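Cytolethal distending toxin protein B (Haemophilus ducreyi, PDB 1SR4) probably acts as a DNase I-like nuclease, the DNA-damaging subunit of a three-part bacterial genotoxin that disturbs the host cell cycle. Local coordinates at residues W10-S15 with S21-N26; L220-L225 with A231-G236. One frame throughout, in Å; residues are numbered along the deposited sequence.

How the contacts relate
Contact 1 (10-15 with 21-26) and contact 2 (220-225 with 231-236) lie on opposite sides of the chain's centre, with their own centres about 30 Å apart and their nearest atoms about 13 Å apart. Both reach the same mixed sheet: strand 7-11 leads into contact 1, strand 235-239 leaves contact 2, and strand 255-259 runs between the two. Strand 216-221 of contact 2 belongs to the second sheet, so that contact joins the two layers of the DNase I-like sandwich. Contact 1 lies beside an acidic group, Glu-44 and Asp-177, whose carboxylates both accept hydrogen bonds from ND2 of Asn-11, consistent with the family's active site. Contact 1 faces subunit C, contact 2 subunit A.

Contact 1: W10-S15 with S21-N26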
loop_
_atom_site.group_PDB
_atom_site.type_symbol
_atom_site.label_atom_id
_atom_site.label_comp_id
_atom_site.label_asym_id
_atom_site.label_seq_id
_atom_site.Cartn_x
_atom_site.Cartn_y
_atom_site.Cartn_z
ATOM N N TRP B 10 -6.746 4.064 3.725
ATOM C CA TRP B 10 -6.428 2.663 3.914
ATOM C C TRP B 10 -6.806 2.263 5.333
ATOM O O TRP B 10 -6.488 2.972 6.281
ATOM C CB TRP B 10 -4.937 2.370 3.694
ATOM C CG TRP B 10 -4.637 0.888 3.738
ATOM C CD1 TRP B 10 -5.346 -0.111 3.111
ATOM C CD2 TRP B 10 -3.568 0.231 4.457
ATOM N NE1 TRP B 10 -4.782 -1.340 3.398
ATOM C CE2 TRP B 10 -3.700 -1.160 4.222
ATOM C CE3 TRP B 10 -2.520 0.682 5.268
ATOM C CZ2 TRP B 10 -2.817 -2.107 4.780
ATOM C CZ3 TRP B 10 -1.636 -0.262 5.819
ATOM C CH2 TRP B 10 -1.795 -1.637 5.571
ATOM N N ASN B 11 -7.518 1.144 5.465
ATOM C CA ASN B 11 -7.871 0.640 6.778
ATOM C C ASN B 11 -6.728 -0.341 7.030
ATOM O O ASN B 11 -6.625 -1.377 6.377
ATOM C CB ASN B 11 -9.216 -0.108 6.774
ATOM C CG ASN B 11 -9.591 -0.606 8.158
ATOM O OD1 ASN B 11 -8.714 -0.926 8.970
ATOM N ND2 ASN B 11 -10.877 -0.685 8.435
ATOM N N LEU B 12 -5.866 0.019 7.965
ATOM C CA LEU B 12 -4.689 -0.756 8.316
ATOM C C LEU B 12 -4.957 -2.037 9.111
ATOM O O LEU B 12 -4.124 -2.945 9.106
ATOM C CB LEU B 12 -3.725 0.173 9.082
ATOM C CG LEU B 12 -2.297 -0.245 9.470
ATOM C CD1 LEU B 12 -1.358 0.968 9.318
ATOM C CD2 LEU B 12 -2.271 -0.776 10.935
ATOM N N GLN B 13 -6.109 -2.115 9.779
ATOM C CA GLN B 13 -6.468 -3.284 10.600
ATOM C C GLN B 13 -5.333 -3.635 11.550
ATOM O O GLN B 13 -4.879 -4.778 11.606
ATOM C CB GLN B 13 -6.804 -4.505 9.721
ATOM C CG GLN B 13 -8.061 -4.307 8.852
ATOM C CD GLN B 13 -8.569 -5.597 8.237
ATOM O OE1 GLN B 13 -7.810 -6.361 7.647
ATOM N NE2 GLN B 13 -9.864 -5.845 8.373
ATOM N N GLY B 14 -4.898 -2.657 12.327
ATOM C CA GLY B 14 -3.796 -2.902 13.240
ATOM C C GLY B 14 -4.173 -3.674 14.493
ATOM O O GLY B 14 -5.351 -3.751 14.850
ATOM N N SER B 15 -3.176 -4.259 15.153
ATOM C CA SER B 15 -3.397 -4.988 16.397
ATOM C C SER B 15 -2.083 -5.104 17.150
ATOM O O SER B 15 -1.021 -4.731 16.646
ATOM C CB SER B 15 -3.942 -6.394 16.137
ATOM O OG SER B 15 -2.989 -7.170 15.438
ATOM N N SER B 21 4.868 -3.138 11.351
ATOM C CA SER B 21 5.310 -3.536 10.021
ATOM C C SER B 21 4.392 -2.979 8.928
ATOM O O SER B 21 4.861 -2.623 7.838
ATOM C CB SER B 21 5.432 -5.067 9.921
ATOM O OG SER B 21 4.196 -5.713 10.202
ATOM N N LYS B 22 3.100 -2.856 9.232
ATOM C CA LYS B 22 2.141 -2.335 8.255
ATOM C C LYS B 22 2.408 -0.869 7.900
ATOM O O LYS B 22 2.276 -0.466 6.742
ATOM C CB LYS B 22 0.703 -2.497 8.767
ATOM C CG LYS B 22 0.342 -3.939 9.186
ATOM C CD LYS B 22 -1.178 -4.135 9.269
ATOM C CE LYS B 22 -1.549 -5.520 9.791
ATOM N NZ LYS B 22 -3.012 -5.795 9.530
ATOM N N TRP B 23 2.769 -0.062 8.892
ATOM C CA TRP B 23 3.089 1.335 8.618
ATOM C C TRP B 23 4.361 1.388 7.764
ATOM O O TRP B 23 4.455 2.176 6.825
ATOM C CB TRP B 23 3.380 2.114 9.904
ATOM C CG TRP B 23 2.186 2.552 10.681
ATOM C CD1 TRP B 23 1.562 1.863 11.682
ATOM C CD2 TRP B 23 1.495 3.795 10.557
ATOM N NE1 TRP B 23 0.527 2.601 12.192
ATOM C CE2 TRP B 23 0.460 3.795 11.524
ATOM C CE3 TRP B 23 1.652 4.919 9.728
ATOM C CZ2 TRP B 23 -0.416 4.869 11.687
ATOM C CZ3 TRP B 23 0.779 5.995 9.892
ATOM C CH2 TRP B 23 -0.243 5.959 10.863
ATOM N N ASN B 24 5.336 0.544 8.085
ATOM C CA ASN B 24 6.597 0.575 7.355
ATOM C C ASN B 24 6.625 -0.114 6.011
ATOM O O ASN B 24 7.504 0.164 5.198
ATOM C CB ASN B 24 7.723 0.086 8.249
ATOM C CG ASN B 24 8.033 1.084 9.342
ATOM O OD1 ASN B 24 8.411 2.227 9.060
ATOM N ND2 ASN B 24 7.841 0.681 10.589
ATOM N N ILE B 25 5.663 -0.998 5.768
ATOM C CA ILE B 25 5.577 -1.650 4.471
ATOM C C ILE B 25 4.613 -0.843 3.589
ATOM O O ILE B 25 5.039 -0.148 2.658
ATOM C CB ILE B 25 5.068 -3.105 4.599
ATOM C CG1 ILE B 25 6.114 -3.942 5.344
ATOM C CG2 ILE B 25 4.758 -3.705 3.194
ATOM C CD1 ILE B 25 5.649 -5.349 5.685
ATOM N N ASN B 26 3.320 -0.874 3.912
ATOM C CA ASN B 26 2.331 -0.195 3.075
ATOM C C ASN B 26 2.145 1.325 3.204
ATOM O O ASN B 26 2.131 2.034 2.188
ATOM C CB ASN B 26 0.981 -0.886 3.239
ATOM C CG ASN B 26 1.044 -2.361 2.893
ATOM O OD1 ASN B 26 0.794 -3.219 3.736
ATOM N ND2 ASN B 26 1.388 -2.664 1.647
HETATM O O HOH W 1 -5.429 -7.568 8.333
#
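Trp-10, near the end of strand 7-11, turns its six-membered ring against helix 20-31, where CB of Asn-26 sits over one face in a CH-pi contact, 4.1 Å from the ring centroid. The amide of Asn-26 stands steeply to the indole, 69° between planes; its OD1 touches CH2 of Trp-10 at 3.5 Å but bonds to Thr-249. After the strand, OD1 of Asn-11 receives N of Gln-13 in an Asx turn. Leu-12 points to the helix: CG lies anti to the backbone N (chi1 -172°), and CD1 rests over the five-membered ring of Trp-23, 3.8 Å from its centroid, while CG packs on CB of Lys-22 at 3.8 Å. The lysine chain runs extended past the leucine to the turn. Its NZ bonds O of Leu-12 in the carbonyl plane at 3.1 Å, and O of Gln-13 from above that carbonyl's plane at 3.0 Å. Thr-249 O is a further acceptor, and a water donating to OE1 of Gln-13 (also bonded by N of Asp-251) binds NZ weakly. Three carbonyl oxygens around one buried ammonium would probably stabilise its positive charge, tying the strand-to-helix turn of this beta-alpha-beta unit to its own helix.

Contact 2: L220-L225 with A231-G236; sequences LHDAHL and ARERIG
Arg-232, in a short 3-10 segment, lays CB against CD1 of Leu-225 at 4.0 Å, and the rest of its extended chain leads away from the contact. Leu-225 closes a type I beta turn that starts at Asp-222; its CD1 also lies 3.7 Å from N of Glu-233. Glu-233 is the centre of the contact. A first torsion of -167°, with CG opposite N, and a bend at chi2 (61°) bring its carboxylate in among Leu-220, Asp-222 and Leu-225. OE1 comes within 2.6 Å of OD2 of Asp-222, the two carboxylate planes 38° apart, and lies 3.9 Å from CD1 of Leu-220. The other oxygen of the aspartate faces its own turn: OD1 takes N of His-224 from above the carboxylate plane, closing an Asx turn, and takes ND1 of the same histidine at 2.9 Å through its syn lone pair, in the plane of the imidazole. Further along, Ile-235 begins strand 235-239 and meets CD2 of Leu-220 with its CD1 at 4.1 Å, an apolar touch between an edge strand of one sheet and strand 216-221 of the other. Around the contact, NH2 of Arg-107, on the chain of cytolethal distending toxin subunit A, hydrogen-bonds to O of Glu-233, and OE1 of Gln-230 accepts N-H of Asp-222. Two acid oxygens so close, in a buried setting flanked by leucine methyls, suggest that one of the two acids probably holds a proton, its ionisation shifted toward the neutral form.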
loop_
_atom_site.group_PDB
_atom_site.type_symbol
_atom_site.label_atom_id
_atom_site.label_comp_id
_atom_site.label_asym_id
_atom_site.label_seq_id
_atom_site.Cartn_x
_atom_site.Cartn_y
_atom_site.Cartn_z
ATOM N N LEU B 220 -17.805 14.100 -0.953
ATOM C CA LEU B 220 -17.283 15.456 -0.823
ATOM C C LEU B 220 -18.231 16.575 -1.186
ATOM O O LEU B 220 -19.254 16.358 -1.820
ATOM C CB LEU B 220 -16.016 15.595 -1.663
ATOM C CG LEU B 220 -16.124 15.411 -3.174
ATOM C CD1 LEU B 220 -16.568 16.716 -3.833
ATOM C CD2 LEU B 220 -14.751 15.016 -3.720
ATOM N N HIS B 221 -17.881 17.773 -0.742
ATOM C CA HIS B 221 -18.649 18.964 -1.061
ATOM C C HIS B 221 -17.632 19.928 -1.661
ATOM O O HIS B 221 -16.668 20.315 -0.996
ATOM C CB HIS B 221 -19.272 19.602 0.186
ATOM C CG HIS B 221 -19.788 20.988 -0.061
ATOM N ND1 HIS B 221 -20.813 21.251 -0.946
ATOM C CD2 HIS B 221 -19.362 22.193 0.385
ATOM C CE1 HIS B 221 -20.992 22.556 -1.038
ATOM N NE2 HIS B 221 -20.124 23.151 -0.241
ATOM N N ASP B 222 -17.813 20.281 -2.929
ATOM C CA ASP B 222 -16.905 21.222 -3.573
ATOM C C ASP B 222 -17.582 22.586 -3.568
ATOM O O ASP B 222 -18.547 22.799 -4.293
ATOM C CB ASP B 222 -16.623 20.812 -5.013
ATOM C CG ASP B 222 -15.653 21.757 -5.702
ATOM O OD1 ASP B 222 -15.498 22.911 -5.248
ATOM O OD2 ASP B 222 -15.049 21.351 -6.708
ATOM N N ALA B 223 -17.076 23.502 -2.754
ATOM C CA ALA B 223 -17.659 24.838 -2.656
ATOM C C ALA B 223 -17.722 25.580 -3.992
ATOM O O ALA B 223 -18.475 26.545 -4.125
ATOM C CB ALA B 223 -16.880 25.669 -1.644
ATOM N N HIS B 224 -16.924 25.143 -4.969
ATOM C CA HIS B 224 -16.905 25.780 -6.288
ATOM C C HIS B 224 -18.079 25.352 -7.142
ATOM O O HIS B 224 -18.310 25.912 -8.205
ATOM C CB HIS B 224 -15.638 25.424 -7.071
ATOM C CG HIS B 224 -14.377 25.926 -6.455
ATOM N ND1 HIS B 224 -13.721 25.252 -5.448
ATOM C CD2 HIS B 224 -13.638 27.026 -6.716
ATOM C CE1 HIS B 224 -12.628 25.916 -5.119
ATOM N NE2 HIS B 224 -12.556 26.997 -5.873
ATOM N N LEU B 225 -18.813 24.343 -6.701
ATOM C CA LEU B 225 -19.929 23.870 -7.499
ATOM C C LEU B 225 -21.265 24.127 -6.815
ATOM O O LEU B 225 -21.382 24.028 -5.598
ATOM C CB LEU B 225 -19.744 22.379 -7.813
ATOM C CG LEU B 225 -18.472 21.976 -8.589
ATOM C CD1 LEU B 225 -18.433 20.455 -8.757
ATOM C CD2 LEU B 225 -18.444 22.654 -9.964
ATOM N N ALA B 231 -21.736 16.569 -9.309
ATOM C CA ALA B 231 -21.269 15.514 -10.198
ATOM C C ALA B 231 -20.305 16.060 -11.263
ATOM O O ALA B 231 -19.743 15.300 -12.041
ATOM C CB ALA B 231 -22.453 14.809 -10.852
ATOM N N ARG B 232 -20.115 17.377 -11.298
ATOM C CA ARG B 232 -19.170 17.959 -12.248
ATOM C C ARG B 232 -17.736 17.806 -11.710
ATOM O O ARG B 232 -16.769 18.142 -12.391
ATOM C CB ARG B 232 -19.465 19.446 -12.476
ATOM C CG ARG B 232 -20.683 19.753 -13.364
ATOM C CD ARG B 232 -20.849 21.270 -13.480
ATOM N NE ARG B 232 -21.997 21.686 -14.286
ATOM C CZ ARG B 232 -22.112 21.511 -15.604
ATOM N NH1 ARG B 232 -23.205 21.934 -16.236
ATOM N NH2 ARG B 232 -21.142 20.915 -16.294
ATOM N N GLU B 233 -17.597 17.297 -10.488
ATOM C CA GLU B 233 -16.271 17.126 -9.888
ATOM C C GLU B 233 -15.317 16.275 -10.749
ATOM O O GLU B 233 -15.670 15.192 -11.196
ATOM C CB GLU B 233 -16.400 16.481 -8.504
ATOM C CG GLU B 233 -15.118 16.558 -7.669
ATOM C CD GLU B 233 -14.691 17.990 -7.393
ATOM O OE1 GLU B 233 -15.558 18.794 -6.998
ATOM O OE2 GLU B 233 -13.493 18.317 -7.562
ATOM N N ARG B 234 -14.100 16.759 -10.961
ATOM C CA ARG B 234 -13.139 16.013 -11.761
ATOM C C ARG B 234 -12.177 15.213 -10.885
ATOM O O ARG B 234 -10.970 15.208 -11.107
ATOM C CB ARG B 234 -12.356 16.960 -12.677
ATOM C CG ARG B 234 -13.251 17.712 -13.658
ATOM C CD ARG B 234 -14.076 16.735 -14.474
ATOM N NE ARG B 234 -13.218 15.863 -15.277
ATOM C CZ ARG B 234 -12.668 16.221 -16.434
ATOM N NH1 ARG B 234 -12.894 17.435 -16.932
ATOM N NH2 ARG B 234 -11.869 15.380 -17.081
ATOM N N ILE B 235 -12.726 14.554 -9.871
ATOM C CA ILE B 235 -11.921 13.728 -8.976
ATOM C C ILE B 235 -12.419 12.297 -9.120
ATOM O O ILE B 235 -13.609 12.043 -9.006
ATOM C CB ILE B 235 -12.060 14.188 -7.517
ATOM C CG1 ILE B 235 -11.509 15.613 -7.377
ATOM C CG2 ILE B 235 -11.317 13.216 -6.582
ATOM C CD1 ILE B 235 -11.554 16.179 -5.934
ATOM N N GLY B 236 -11.513 11.365 -9.411
ATOM C CA GLY B 236 -11.922 9.980 -9.562
ATOM C C GLY B 236 -11.329 9.086 -8.481
ATOM O O GLY B 236 -10.206 9.332 -8.010
#